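PDB 3MY9: muconate cycloisomerase from Azorhizobium caulinodans, which belongs to the enolase superfamily, pairing an enolase-type N-terminal domain with a TIM-barrel domain, and contains bound magnesium ions. Local coordinates for residues Gly170-Pro173 / His174-Leu178. Sequence-based numbering, arbitrary orientation.
Sequences GVKP and HAEEL
Glu177 turns its carboxylate back over the loop before its own helix and takes up three successive backbone N-H groups. Gly170 N reaches Glu177 OE1 at 2.7 Å and uses the syn lone pair of that oxygen. The other oxygen holds two donors. Val171 N meets Glu177 OE2 on its syn side at 3.0 Å, 30° out of the carboxylate plane. Lys172 N comes to the same oxygen from well above the plane, 59° out of it. Both donors approach from one face of the carboxylate. The three bonds are fairly straight and fix the rotation of this buried group. With CG anti to the carbonyl carbon (chi1 -64°) and an extended chain beyond it, the side chain reaches back across the first turn to the loop. Glu177 CG packs 3.9 Å from Lys172 CB. Three N-H groups around one carboxylate would be expected to favour its charged form.

Pro173 is the N-cap residue. Its carbonyl O accepts Glu177 N at 3.1 Å, which starts the helical bonding, and a weak bond from Glu176 N. Glu176 lies alongside the proline ring and points the same way, with OE1 3.5 Å from Pro173 CD. The Lys172 chain passes Glu176 at a slant, and Lys172 CD is 4.1 Å from Glu176 OE2. The lysine NZ instead bonds to the carbonyls of Asp144 and Pro145.

The site is a surface beta-to-alpha turn of the barrel domain. It links strand 164-168, between strands 135-142 and 193-197 in the sheet, to helix 174-188. At the start of that helix, His174 bonds Asp213 through NE2 and touches Ile210, and Leu178 packs on Val214, so the first turn of helix 174-188 packs against helix 207-215.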
ATOM      1  N   GLY A 170      30.363 -16.911  -5.618  1.00 44.67           N
ATOM      2  CA  GLY A 170      29.406 -17.964  -5.812  1.00 45.24           C
ATOM      3  C   GLY A 170      29.928 -19.018  -6.768  1.00 47.84           C
ATOM      4  O   GLY A 170      29.128 -19.712  -7.384  1.00 48.55           O
ATOM      5  N   VAL A 171      31.260 -19.130  -6.880  1.00 49.37           N
ATOM      6  CA  VAL A 171      31.912 -20.094  -7.774  1.00 52.28           C
ATOM      7  C   VAL A 171      32.707 -21.150  -7.005  1.00 53.85           C
ATOM      8  O   VAL A 171      32.722 -22.317  -7.385  1.00 55.84           O
ATOM      9  CB  VAL A 171      32.859 -19.401  -8.787  1.00 52.84           C
ATOM     10  CG1 VAL A 171      33.751 -20.463  -9.548  1.00 56.96           C
ATOM     11  CG2 VAL A 171      32.056 -18.553  -9.778  1.00 52.09           C
ATOM     12  N   LYS A 172      33.407 -20.721  -5.961  1.00 53.32           N
ATOM     13  CA  LYS A 172      34.099 -21.632  -5.063  1.00 54.33           C
ATOM     14  C   LYS A 172      33.246 -21.824  -3.819  1.00 52.56           C
ATOM     15  O   LYS A 172      32.355 -21.002  -3.548  1.00 51.01           O
ATOM     16  CB  LYS A 172      35.469 -21.066  -4.703  1.00 54.94           C
ATOM     17  CG  LYS A 172      36.309 -20.681  -5.924  1.00 57.97           C
ATOM     18  CD  LYS A 172      37.687 -20.154  -5.534  1.00 59.92           C
ATOM     19  CE  LYS A 172      38.200 -19.168  -6.596  1.00 61.23           C
ATOM     20  NZ  LYS A 172      39.679 -19.000  -6.600  1.00 62.63           N
ATOM     21  N   PRO A 173      33.513 -22.889  -3.040  1.00 53.19           N
ATOM     22  CA  PRO A 173      32.709 -23.061  -1.840  1.00 52.26           C
ATOM     23  C   PRO A 173      32.692 -21.781  -0.969  1.00 49.66           C
ATOM     24  O   PRO A 173      33.713 -21.094  -0.813  1.00 49.93           O
ATOM     25  CB  PRO A 173      33.403 -24.217  -1.102  1.00 54.10           C
ATOM     26  CG  PRO A 173      34.296 -24.870  -2.107  1.00 56.12           C
ATOM     27  CD  PRO A 173      34.690 -23.773  -3.040  1.00 55.44           C
ATOM     28  N   HIS A 174      31.536 -21.465  -0.434  1.00 47.39           N
ATOM     29  CA  HIS A 174      31.348 -20.212   0.297  1.00 45.82           C
ATOM     30  C   HIS A 174      32.446 -19.940   1.328  1.00 46.07           C
ATOM     31  O   HIS A 174      32.989 -18.834   1.372  1.00 44.38           O
ATOM     32  CB  HIS A 174      29.983 -20.246   0.972  1.00 44.83           C
ATOM     33  CG  HIS A 174      29.615 -18.981   1.679  1.00 42.01           C
ATOM     34  ND1 HIS A 174      29.623 -17.748   1.060  1.00 37.79           N
ATOM     35  CD2 HIS A 174      29.172 -18.770   2.943  1.00 38.64           C
ATOM     36  CE1 HIS A 174      29.207 -16.833   1.914  1.00 37.49           C
ATOM     37  NE2 HIS A 174      28.936 -17.425   3.067  1.00 38.67           N
ATOM     38  N   ALA A 175      32.780 -20.951   2.140  1.00 46.82           N
ATOM     39  CA  ALA A 175      33.853 -20.831   3.134  1.00 47.73           C
ATOM     40  C   ALA A 175      35.166 -20.340   2.527  1.00 49.34           C
ATOM     41  O   ALA A 175      35.844 -19.479   3.108  1.00 50.16           O
ATOM     42  CB  ALA A 175      34.092 -22.194   3.863  1.00 49.05           C
ATOM     43  N   GLU A 176      35.533 -20.899   1.374  1.00 50.47           N
ATOM     44  CA  GLU A 176      36.770 -20.502   0.693  1.00 51.97           C
ATOM     45  C   GLU A 176      36.681 -19.055   0.218  1.00 50.06           C
ATOM     46  O   GLU A 176      37.632 -18.307   0.351  1.00 50.06           O
ATOM     47  CB  GLU A 176      37.100 -21.442  -0.483  1.00 54.22           C
ATOM     48  CG  GLU A 176      38.474 -21.159  -1.172  1.00 58.49           C
ATOM     49  CD  GLU A 176      38.874 -22.219  -2.198  1.00 64.85           C
ATOM     50  OE1 GLU A 176      38.092 -23.183  -2.415  1.00 69.15           O
ATOM     51  OE2 GLU A 176      39.983 -22.095  -2.779  1.00 69.04           O
ATOM     52  N   GLU A 177      35.521 -18.652  -0.296  1.00 48.38           N
ATOM     53  CA  GLU A 177      35.349 -17.277  -0.749  1.00 46.38           C
ATOM     54  C   GLU A 177      35.451 -16.303   0.436  1.00 44.97           C
ATOM     55  O   GLU A 177      35.996 -15.207   0.285  1.00 44.21           O
ATOM     56  CB  GLU A 177      34.046 -17.129  -1.542  1.00 45.50           C
ATOM     57  CG  GLU A 177      34.105 -17.974  -2.836  1.00 48.97           C
ATOM     58  CD  GLU A 177      32.981 -17.721  -3.823  1.00 49.13           C
ATOM     59  OE1 GLU A 177      31.851 -17.368  -3.401  1.00 48.47           O
ATOM     60  OE2 GLU A 177      33.235 -17.924  -5.038  1.00 50.34           O
ATOM     61  N   LEU A 178      34.975 -16.715   1.611  1.00 43.63           N
ATOM     62  CA  LEU A 178      35.083 -15.886   2.814  1.00 43.03           C
ATOM     63  C   LEU A 178      36.535 -15.702   3.266  1.00 44.29           C
ATOM     64  O   LEU A 178      36.920 -14.597   3.648  1.00 42.61           O
ATOM     65  CB  LEU A 178      34.258 -16.462   3.976  1.00 42.15           C
ATOM     66  CG  LEU A 178      32.737 -16.398   3.885  1.00 40.71           C
ATOM     67  CD1 LEU A 178      32.095 -16.925   5.210  1.00 40.92           C
ATOM     68  CD2 LEU A 178      32.275 -14.997   3.597  1.00 37.65           C
TER